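Long-range contacts in glutamate receptor IIB (Drosophila melanogaster, PDB 4WXJ), which probably serves as a glutamate-gated cation channel subunit of the postsynaptic muscle membrane, present here as its ligand-binding domain with glutamate bound: residues P20-R25 against E37-A43; L85-Q91 against I228-L232; V107-V111 against N233-R237; L134-N138 against A165-M169. All coordinates share one frame; numbering follows the deposited sequence.

Contact 1 of 4, residues P20-R25 against E37-A43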
# COMPACT_ATOMS: atom_id res chain seq x y z
N PRO A 20 -1.19 -9.38 -0.95
CA PRO A 20 -2.11 -10.26 -1.68
C PRO A 20 -2.89 -9.54 -2.79
O PRO A 20 -3.90 -10.06 -3.26
CB PRO A 20 -3.06 -10.74 -0.59
CG PRO A 20 -3.14 -9.58 0.34
CD PRO A 20 -1.79 -8.89 0.30
N TYR A 21 -2.42 -8.37 -3.21
CA TYR A 21 -3.18 -7.54 -4.14
C TYR A 21 -2.98 -7.96 -5.59
O TYR A 21 -3.94 -8.04 -6.35
CB TYR A 21 -2.78 -6.07 -3.96
CG TYR A 21 -2.89 -5.60 -2.53
CD1 TYR A 21 -4.11 -5.19 -2.01
CD2 TYR A 21 -1.78 -5.58 -1.70
CE1 TYR A 21 -4.22 -4.77 -0.69
CE2 TYR A 21 -1.88 -5.16 -0.39
CZ TYR A 21 -3.10 -4.77 0.11
OH TYR A 21 -3.20 -4.34 1.42
N PHE A 22 -1.73 -8.23 -5.96
CA PHE A 22 -1.40 -8.55 -7.34
C PHE A 22 -0.09 -9.33 -7.40
O PHE A 22 0.94 -8.87 -6.90
CB PHE A 22 -1.29 -7.26 -8.16
CG PHE A 22 -1.13 -7.49 -9.64
CD1 PHE A 22 0.13 -7.58 -10.20
CD2 PHE A 22 -2.24 -7.60 -10.46
CE1 PHE A 22 0.28 -7.79 -11.56
CE2 PHE A 22 -2.10 -7.80 -11.81
CZ PHE A 22 -0.84 -7.89 -12.37
N SER A 23 -0.13 -10.51 -8.01
CA SER A 23 1.06 -11.34 -8.12
C SER A 23 0.94 -12.34 -9.27
O SER A 23 -0.15 -12.57 -9.80
CB SER A 23 1.33 -12.08 -6.81
OG SER A 23 0.25 -12.94 -6.49
N TRP A 24 2.07 -12.93 -9.63
CA TRP A 24 2.11 -13.89 -10.72
C TRP A 24 1.58 -15.24 -10.26
O TRP A 24 2.05 -15.81 -9.27
CB TRP A 24 3.54 -14.04 -11.25
CG TRP A 24 4.06 -12.80 -11.89
CD1 TRP A 24 4.68 -11.75 -11.28
CD2 TRP A 24 4.01 -12.48 -13.29
NE1 TRP A 24 5.01 -10.79 -12.20
CE2 TRP A 24 4.62 -11.21 -13.44
CE3 TRP A 24 3.51 -13.13 -14.42
CZ2 TRP A 24 4.74 -10.59 -14.69
CZ3 TRP A 24 3.64 -12.52 -15.65
CH2 TRP A 24 4.24 -11.26 -15.77
N ARG A 25 0.58 -15.75 -10.98
CA ARG A 25 0.04 -17.07 -10.68
C ARG A 25 1.07 -18.15 -10.92
O ARG A 25 1.83 -18.10 -11.89
CB ARG A 25 -1.20 -17.35 -11.53
CG ARG A 25 -2.46 -16.65 -11.05
CD ARG A 25 -3.63 -16.96 -11.95
NE ARG A 25 -4.00 -18.37 -11.92
CZ ARG A 25 -4.84 -18.95 -12.77
NH1 ARG A 25 -5.42 -18.24 -13.73
NH2 ARG A 25 -5.11 -20.24 -12.66
N GLU A 37 -4.90 -13.47 -17.28
CA GLU A 37 -4.98 -14.77 -16.61
C GLU A 37 -3.65 -15.13 -15.93
O GLU A 37 -3.59 -16.09 -15.16
CB GLU A 37 -5.39 -15.85 -17.61
CG GLU A 37 -5.57 -17.24 -17.01
CD GLU A 37 -6.27 -18.21 -17.94
OE1 GLU A 37 -6.68 -17.80 -19.05
OE2 GLU A 37 -6.41 -19.40 -17.57
N ARG A 38 -2.60 -14.37 -16.21
CA ARG A 38 -1.30 -14.60 -15.57
C ARG A 38 -1.28 -14.22 -14.10
O ARG A 38 -0.39 -14.63 -13.35
CB ARG A 38 -0.21 -13.81 -16.29
CG ARG A 38 0.14 -14.32 -17.68
CD ARG A 38 1.04 -13.33 -18.40
NE ARG A 38 0.35 -12.08 -18.68
CZ ARG A 38 0.94 -10.98 -19.15
NH1 ARG A 38 2.24 -10.96 -19.38
NH2 ARG A 38 0.22 -9.89 -19.38
N PHE A 39 -2.27 -13.43 -13.68
CA PHE A 39 -2.22 -12.76 -12.38
C PHE A 39 -3.37 -13.13 -11.45
O PHE A 39 -4.41 -13.62 -11.89
CB PHE A 39 -2.21 -11.25 -12.59
CG PHE A 39 -1.24 -10.79 -13.63
CD1 PHE A 39 0.13 -10.89 -13.41
CD2 PHE A 39 -1.68 -10.23 -14.82
CE1 PHE A 39 1.03 -10.46 -14.36
CE2 PHE A 39 -0.79 -9.80 -15.77
CZ PHE A 39 0.57 -9.91 -15.55
N GLU A 40 -3.16 -12.88 -10.16
CA GLU A 40 -4.17 -13.12 -9.14
C GLU A 40 -3.98 -12.15 -7.98
O GLU A 40 -2.93 -11.52 -7.85
CB GLU A 40 -4.11 -14.56 -8.64
CG GLU A 40 -2.83 -14.90 -7.89
CD GLU A 40 -2.78 -16.35 -7.45
OE1 GLU A 40 -3.78 -17.08 -7.68
OE2 GLU A 40 -1.76 -16.77 -6.88
N GLY A 41 -5.00 -12.04 -7.14
CA GLY A 41 -4.94 -11.19 -5.96
C GLY A 41 -6.18 -10.35 -5.77
O GLY A 41 -7.07 -10.33 -6.63
N TYR A 42 -6.23 -9.66 -4.64
CA TYR A 42 -7.35 -8.79 -4.29
C TYR A 42 -7.67 -7.80 -5.40
O TYR A 42 -8.83 -7.63 -5.78
CB TYR A 42 -7.03 -8.03 -2.99
CG TYR A 42 -8.10 -7.04 -2.58
CD1 TYR A 42 -8.15 -5.77 -3.14
CD2 TYR A 42 -9.05 -7.37 -1.63
CE1 TYR A 42 -9.12 -4.87 -2.78
CE2 TYR A 42 -10.02 -6.47 -1.25
CZ TYR A 42 -10.06 -5.22 -1.83
OH TYR A 42 -11.02 -4.32 -1.46
N ALA A 43 -6.64 -7.14 -5.92
CA ALA A 43 -6.82 -6.11 -6.93
C ALA A 43 -7.29 -6.72 -8.25
O ALA A 43 -8.03 -6.09 -9.00
CB ALA A 43 -5.53 -5.34 -7.14
O HOH W 1 -1.57 -11.81 -4.92
O HOH W 2 0.65 -15.44 -7.05
O HOH W 3 1.49 -16.52 -14.07
O HOH W 4 -3.39 -19.76 -9.60
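F39 meets W24 edge-to-face. Its CE1 stands 3.4 Å above the plane of the W24 six-membered ring, set toward the rim, and the ring planes meet at 63°. F22 lies against one face of the F39 ring, with centroids 4.5 Å apart, and CB of R38 lies over the opposite face. CG of F22 is anti to the backbone N (chi1 -172°), which carries the ring back to F39 although CB points away from it. An alanine in place of F39 would probably leave the F22 ring end and the W24 face without their common partner and open a gap.

Behind this aromatic cluster the backbone is a short two-stranded antiparallel sheet in the glutamate-binding domain, its strands joined by a long loop. S23 and E40 form a hydrogen-bonded pair: S23 N gives to E40 O, and E40 N gives to S23 O, both at 3.0 Å. R25 N bonds to R38 O at 2.8 Å. Waters tie together the side that carries S23 and E40. One joins S23 OG, W24 O and E40 OE2; another accepts from R25 NE and gives a weak bond to E40 OE1.

Beyond G41, Y42 N bonds to P20 O at 2.7 Å and A43 N to Y21 O at 2.9 Å. G41, at the N-cap, has backbone angles that call for glycine.

Y21 OH bonds to N203, and the Y21 side chain touches D96, a glutamate-binding residue. F22 and F39 pack on strand 57-62 and on V44 of helix 42-54, while P20 and Y42 lean on helix 252-261.

Contact 2 of 4, residues L85-Q91 against I228-L232; sequences LIDNNAQ and IAVPL
This contact belongs to the bilobed, periplasmic-binding-protein-like fold of the ligand-binding domain. The end of helix 80-86 and the loop after it meet the end of strand 214-230. The contact is mainly apolar. L85 carries most of it from the helix side, and A229 and P231 receive it.

The two methyl branches of L85 divide the work. CD1 presses on A229 CB at 3.3 Å, tighter than usual van der Waals contact. CD2 reaches P231 CD at 3.7 Å, and the leucine and proline side chains cross at about a right angle. CG of L85 is anti to the carbonyl carbon (chi1 -75°), and CB already points at the strand, which brings both methyls onto it. A serine in place of L85 would probably leave A229 and P231 without their apolar partner and open a gap at the helix end.

V107 also packs on L85, while A229 packs on F109 and on L97 of the glutamate pocket, so the contact is probably second-shell to that pocket. A backbone hydrogen bond between A229 and G93 ties this strand to the chain just beyond Q91.

The loop contributes through its backbone. CB of Q91 points away from the strand, and OE1 bonds to T12 N. The Q91 carbonyl faces the strand end: V230 CG1 lies 3.6 Å from Q91 O, and the ring carbon P231 CD sits 3.2 Å from that same oxygen.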
# COMPACT_ATOMS: atom_id res chain seq x y z
N LEU A 85 0.07 7.01 -15.00
CA LEU A 85 -1.21 7.71 -15.13
C LEU A 85 -1.01 9.14 -15.62
O LEU A 85 -1.77 9.63 -16.45
CB LEU A 85 -1.95 7.70 -13.79
CG LEU A 85 -2.59 6.37 -13.42
CD1 LEU A 85 -2.82 6.27 -11.93
CD2 LEU A 85 -3.90 6.19 -14.17
N ILE A 86 0.03 9.80 -15.11
CA ILE A 86 0.35 11.16 -15.53
C ILE A 86 0.69 11.20 -17.02
O ILE A 86 0.28 12.11 -17.73
CB ILE A 86 1.53 11.73 -14.71
CG1 ILE A 86 1.12 11.92 -13.25
CG2 ILE A 86 1.99 13.08 -15.28
CD1 ILE A 86 2.28 12.18 -12.31
N ASP A 87 1.45 10.20 -17.47
CA ASP A 87 1.83 10.10 -18.88
C ASP A 87 0.75 9.42 -19.72
O ASP A 87 0.96 9.15 -20.91
CB ASP A 87 3.15 9.34 -19.01
CG ASP A 87 4.30 10.03 -18.28
OD1 ASP A 87 4.15 11.22 -17.93
OD2 ASP A 87 5.34 9.37 -18.07
N ASN A 88 -0.40 9.15 -19.11
CA ASN A 88 -1.53 8.54 -19.80
C ASN A 88 -1.21 7.21 -20.49
O ASN A 88 -1.92 6.79 -21.40
CB ASN A 88 -2.11 9.53 -20.84
CG ASN A 88 -2.76 10.73 -20.19
OD1 ASN A 88 -2.13 11.78 -20.03
ND2 ASN A 88 -4.02 10.59 -19.81
N ASN A 89 -0.14 6.56 -20.04
CA ASN A 89 0.17 5.21 -20.52
C ASN A 89 -0.79 4.19 -19.92
O ASN A 89 -0.88 3.05 -20.39
CB ASN A 89 1.61 4.83 -20.17
CG ASN A 89 2.63 5.63 -20.96
OD1 ASN A 89 2.30 6.25 -21.97
ND2 ASN A 89 3.88 5.61 -20.51
N ALA A 90 -1.50 4.60 -18.88
CA ALA A 90 -2.52 3.77 -18.25
C ALA A 90 -3.71 4.64 -17.87
O ALA A 90 -3.56 5.83 -17.60
CB ALA A 90 -1.96 3.07 -17.03
N GLN A 91 -4.90 4.03 -17.86
CA GLN A 91 -6.13 4.74 -17.55
C GLN A 91 -6.58 4.46 -16.11
O GLN A 91 -7.35 5.22 -15.53
CB GLN A 91 -7.24 4.34 -18.53
CG GLN A 91 -6.98 4.77 -19.97
CD GLN A 91 -5.85 3.99 -20.63
OE1 GLN A 91 -5.83 2.76 -20.58
NE2 GLN A 91 -4.91 4.70 -21.24
N ILE A 228 -8.67 3.75 -6.24
CA ILE A 228 -8.23 3.52 -7.61
C ILE A 228 -7.81 4.85 -8.21
O ILE A 228 -8.59 5.81 -8.20
CB ILE A 228 -9.32 2.87 -8.47
CG1 ILE A 228 -9.61 1.45 -7.96
CG2 ILE A 228 -8.90 2.84 -9.94
CD1 ILE A 228 -10.70 0.71 -8.72
N ALA A 229 -6.59 4.91 -8.72
CA ALA A 229 -6.07 6.13 -9.32
C ALA A 229 -6.44 6.21 -10.80
O ALA A 229 -6.34 5.21 -11.52
CB ALA A 229 -4.56 6.20 -9.15
N VAL A 230 -6.88 7.38 -11.23
CA VAL A 230 -7.17 7.64 -12.64
C VAL A 230 -6.64 9.02 -13.02
O VAL A 230 -6.42 9.86 -12.14
CB VAL A 230 -8.68 7.56 -12.94
CG1 VAL A 230 -9.22 6.18 -12.60
CG2 VAL A 230 -9.45 8.64 -12.17
N PRO A 231 -6.44 9.27 -14.32
CA PRO A 231 -5.98 10.59 -14.75
C PRO A 231 -6.94 11.70 -14.33
O PRO A 231 -8.14 11.45 -14.24
CB PRO A 231 -5.91 10.47 -16.28
CG PRO A 231 -5.81 9.02 -16.54
CD PRO A 231 -6.60 8.35 -15.46
N LEU A 232 -6.42 12.89 -14.05
CA LEU A 232 -7.24 14.01 -13.61
C LEU A 232 -8.40 14.27 -14.57
O LEU A 232 -8.21 14.35 -15.78
CB LEU A 232 -6.38 15.27 -13.46
CG LEU A 232 -5.54 15.34 -12.18
CD1 LEU A 232 -4.47 16.41 -12.30
CD2 LEU A 232 -6.43 15.62 -10.97

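Contact 3 of 4, residues V107-V111 against N233-R237; sequences VDFTV and NADFR
D108 and R237 face each other where a beta strand meets a turn leading into a helix. Strand 108-123 belongs to a mixed sheet of the ligand-binding domain. Residues 233-237 connect its neighbour, strand 214-230, to helix 237-250. A234 to R237 form a type I beta turn, and F236 holds the N-cap position.

The charged interaction is loose. D108 OD2 is 3.7 Å from R237 NE, a long salt bridge. The carboxylate and guanidinium planes are 7° apart, but the oxygen lies well out of the guanidinium plane, so the attraction is of charges and no N-H points at it. CG of R237 is anti to the backbone N (chi1 177°), which sends the chain toward D108, and the bend at chi3 brings NE beside the carboxylate. D108 has a second charged partner, since its OD1 makes a salt bridge with R104.

Hydrogen bonding across the contact is weak. N233 N gives a long bond to D108 OD2 at 3.4 Å, though it is nearly straight at 169°. Within the strand, F109 N bonds to D108 OD1 at 3.0 Å, on the anti lone pair of that oxygen. The carboxylate is thus steadied by the backbone of the next residue. S241 OG bonds to V111 N and to R237 O, joining the chain at its corner by V111 to the first turn of helix 237-250.

The remaining contacts are of van der Waals type. T110 packs on L240 and I244 of the helix. The aliphatic part of R237 rests against the strand: its CD is 3.7 Å from F109 O and 3.5 Å from D108 OD1.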
# COMPACT_ATOMS: atom_id res chain seq x y z
N VAL A 107 -2.91 13.27 -9.96
CA VAL A 107 -3.89 12.34 -10.51
C VAL A 107 -5.16 12.36 -9.68
O VAL A 107 -5.16 12.83 -8.54
CB VAL A 107 -3.34 10.89 -10.56
CG1 VAL A 107 -2.10 10.82 -11.45
CG2 VAL A 107 -3.03 10.37 -9.16
N ASP A 108 -6.25 11.85 -10.25
CA ASP A 108 -7.52 11.77 -9.55
C ASP A 108 -7.64 10.42 -8.84
O ASP A 108 -6.86 9.51 -9.10
CB ASP A 108 -8.69 11.96 -10.52
CG ASP A 108 -9.76 12.88 -9.97
OD1 ASP A 108 -10.10 12.76 -8.78
OD2 ASP A 108 -10.26 13.73 -10.74
N PHE A 109 -8.61 10.32 -7.94
CA PHE A 109 -8.90 9.07 -7.25
C PHE A 109 -10.40 8.80 -7.24
O PHE A 109 -11.21 9.72 -7.22
CB PHE A 109 -8.38 9.10 -5.82
CG PHE A 109 -6.94 8.70 -5.68
CD1 PHE A 109 -5.93 9.66 -5.73
CD2 PHE A 109 -6.59 7.38 -5.50
CE1 PHE A 109 -4.60 9.29 -5.60
CE2 PHE A 109 -5.26 7.00 -5.37
CZ PHE A 109 -4.27 7.96 -5.42
N THR A 110 -10.75 7.52 -7.25
CA THR A 110 -12.13 7.12 -7.03
C THR A 110 -12.44 7.26 -5.55
O THR A 110 -11.56 7.60 -4.76
CB THR A 110 -12.38 5.66 -7.47
OG1 THR A 110 -11.61 4.77 -6.65
CG2 THR A 110 -12.00 5.46 -8.93
N VAL A 111 -13.69 7.00 -5.18
CA VAL A 111 -14.01 6.80 -3.78
C VAL A 111 -13.16 5.65 -3.27
O VAL A 111 -12.83 4.75 -4.05
CB VAL A 111 -15.50 6.49 -3.55
CG1 VAL A 111 -16.36 7.69 -3.90
CG2 VAL A 111 -15.92 5.27 -4.36
N ASN A 233 -9.59 14.38 -14.00
CA ASN A 233 -10.80 14.69 -14.76
C ASN A 233 -11.13 13.62 -15.80
O ASN A 233 -11.65 13.94 -16.88
CB ASN A 233 -10.66 16.06 -15.43
CG ASN A 233 -10.30 17.15 -14.44
OD1 ASN A 233 -10.89 17.24 -13.36
ND2 ASN A 233 -9.33 17.98 -14.80
N ALA A 234 -10.83 12.37 -15.48
CA ALA A 234 -11.22 11.25 -16.34
C ALA A 234 -12.74 11.08 -16.29
O ALA A 234 -13.35 11.19 -15.22
CB ALA A 234 -10.52 9.98 -15.92
N ASP A 235 -13.34 10.79 -17.44
CA ASP A 235 -14.79 10.72 -17.54
C ASP A 235 -15.37 9.40 -17.01
O ASP A 235 -16.58 9.25 -16.91
CB ASP A 235 -15.23 10.92 -18.99
CG ASP A 235 -14.76 9.80 -19.90
OD1 ASP A 235 -13.68 9.22 -19.63
OD2 ASP A 235 -15.46 9.51 -20.89
N PHE A 236 -14.49 8.46 -16.67
CA PHE A 236 -14.91 7.16 -16.15
C PHE A 236 -14.61 7.04 -14.65
O PHE A 236 -14.65 5.94 -14.10
CB PHE A 236 -14.23 6.04 -16.93
CG PHE A 236 -12.73 6.13 -16.95
CD1 PHE A 236 -11.97 5.53 -15.96
CD2 PHE A 236 -12.08 6.81 -17.96
CE1 PHE A 236 -10.59 5.62 -15.97
CE2 PHE A 236 -10.70 6.90 -17.98
CZ PHE A 236 -9.96 6.30 -16.99
N ARG A 237 -14.33 8.16 -14.01
CA ARG A 237 -14.06 8.18 -12.58
C ARG A 237 -15.33 7.86 -11.79
O ARG A 237 -15.33 6.97 -10.94
CB ARG A 237 -13.51 9.55 -12.15
CG ARG A 237 -13.27 9.69 -10.65
CD ARG A 237 -12.72 11.07 -10.32
NE ARG A 237 -13.61 12.13 -10.80
CZ ARG A 237 -14.60 12.67 -10.09
NH1 ARG A 237 -14.85 12.27 -8.85
NH2 ARG A 237 -15.34 13.63 -10.62

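Contact 4 of 4, residues L134-N138 against A165-M169; sequences LVDQN and AWNKM
V135 and A165 make the tight part of this contact. V135 CG1 meets A165 CB at 3.5 Å, closer than carbons usually pack. The valine holds CG1 anti to the carbonyl carbon (chi1 -59°), which turns that methyl to the alanine. Both residues are buried. They join the last turn of helix 131-135 to helix 160-171 in the ligand-binding domain, probably in its second lobe, that of strand 141-143. A165 also packs on F154 of helix 149-155, so three helices meet here.

The other part lies nearer solvent and is polar. K168 runs out from helix 160-171, with a bend at chi2, and lays its CD and CE beside V135 O. Its NZ then reaches two backbone carbonyls. The bond to Q137 O is short, 2.6 Å, with the nitrogen above the carbonyl plane and not on a lone pair. The bond to V135 O, 2.9 Å, is weak. D136 and N138, which flank Q137, are exposed, and N138 is poorly ordered. D136 OD1 stays 6.0 Å from K168 NZ, so no salt bridge forms.

Q137 fixes the turn from within. Its NE2 gives a nearly straight bond of 2.7 Å to L134 O, on a lone pair of that oxygen. Its OE1 accepts from V140 N just downstream. The K168 chain also touches F142 of strand 141-143.

A lysine amine thus serves carbonyls at and just after the end of helix 131-135. Its charge would probably suit the partial negative charge gathered at that C-terminal end, and it pins the outgoing loop to the second helix.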
# COMPACT_ATOMS: atom_id res chain seq x y z
N LEU A 134 8.57 3.53 21.23
CA LEU A 134 9.48 3.20 20.14
C LEU A 134 10.38 4.39 19.78
O LEU A 134 11.59 4.23 19.58
CB LEU A 134 8.69 2.75 18.90
CG LEU A 134 9.51 2.36 17.67
CD1 LEU A 134 10.45 1.20 17.96
CD2 LEU A 134 8.58 2.02 16.51
N VAL A 135 9.79 5.58 19.70
CA VAL A 135 10.54 6.77 19.31
C VAL A 135 11.43 7.28 20.45
O VAL A 135 12.43 7.96 20.20
CB VAL A 135 9.61 7.92 18.86
CG1 VAL A 135 8.76 7.48 17.68
CG2 VAL A 135 8.71 8.39 20.01
N ASP A 136 11.07 6.95 21.68
CA ASP A 136 11.77 7.48 22.85
C ASP A 136 13.00 6.65 23.21
O ASP A 136 13.66 6.91 24.22
CB ASP A 136 10.81 7.57 24.04
CG ASP A 136 11.30 8.53 25.12
OD1 ASP A 136 11.97 9.53 24.78
OD2 ASP A 136 11.00 8.29 26.30
N GLN A 137 13.30 5.65 22.39
CA GLN A 137 14.51 4.83 22.56
C GLN A 137 15.22 4.70 21.21
O GLN A 137 14.74 5.21 20.20
CB GLN A 137 14.16 3.46 23.13
CG GLN A 137 13.15 2.66 22.31
CD GLN A 137 13.79 1.90 21.16
OE1 GLN A 137 14.67 1.07 21.36
NE2 GLN A 137 13.34 2.19 19.94
N ASN A 138 16.37 4.04 21.21
CA ASN A 138 17.15 3.88 19.99
C ASN A 138 17.91 2.56 19.92
O ASN A 138 18.76 2.36 19.05
CB ASN A 138 18.14 5.05 19.85
CG ASN A 138 19.11 5.13 21.00
OD1 ASN A 138 18.74 5.49 22.12
ND2 ASN A 138 20.37 4.82 20.73
N ALA A 165 9.78 10.73 15.53
CA ALA A 165 9.87 9.48 14.77
C ALA A 165 10.58 9.72 13.45
O ALA A 165 11.48 8.97 13.07
CB ALA A 165 8.49 8.90 14.53
N TRP A 166 10.15 10.76 12.74
CA TRP A 166 10.66 11.07 11.42
C TRP A 166 12.15 11.40 11.47
O TRP A 166 12.93 10.92 10.65
CB TRP A 166 9.87 12.23 10.80
CG TRP A 166 10.33 12.61 9.42
CD1 TRP A 166 10.79 13.83 9.02
CD2 TRP A 166 10.36 11.77 8.26
NE1 TRP A 166 11.10 13.80 7.68
CE2 TRP A 166 10.85 12.55 7.19
CE3 TRP A 166 10.01 10.44 8.02
CZ2 TRP A 166 11.01 12.04 5.90
CZ3 TRP A 166 10.17 9.93 6.74
CH2 TRP A 166 10.66 10.73 5.70
N ASN A 167 12.53 12.23 12.44
CA ASN A 167 13.93 12.62 12.57
C ASN A 167 14.82 11.45 12.98
O ASN A 167 15.98 11.37 12.56
CB ASN A 167 14.06 13.76 13.58
CG ASN A 167 13.58 15.09 13.03
OD1 ASN A 167 13.91 15.46 11.90
ND2 ASN A 167 12.79 15.81 13.82
N LYS A 168 14.29 10.53 13.78
CA LYS A 168 15.04 9.34 14.15
C LYS A 168 15.23 8.42 12.95
O LYS A 168 16.32 7.90 12.73
CB LYS A 168 14.35 8.58 15.28
CG LYS A 168 14.55 9.19 16.65
CD LYS A 168 14.77 8.13 17.71
CE LYS A 168 15.13 8.75 19.05
NZ LYS A 168 15.32 7.72 20.10
N MET A 169 14.17 8.22 12.17
CA MET A 169 14.24 7.38 10.97
C MET A 169 15.30 7.90 10.00
O MET A 169 16.04 7.12 9.40
CB MET A 169 12.88 7.32 10.27
CG MET A 169 11.90 6.33 10.89
SD MET A 169 10.20 6.55 10.33
CE MET A 169 10.42 6.65 8.55

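Along the chain, contact 1 closes before the others open. The segments of contacts 2 and 3 alternate, and contact 4 is nested inside the loops both close. Contacts 2 and 3 are neighbours, with centres 9 Å apart. They share paired strands 108-123 and 214-230, through V230 O to D108 N and I228 O to T110 N. Contact 1 lies about 20 Å from contact 2, between centres. Contact 4 is about 36 Å from contacts 1 and 2, across the chain's centre. This fits the two-lobed clamshell of glutamate receptor ligand-binding domains, with contacts 1 to 3 probably in one lobe and contact 4 in the other.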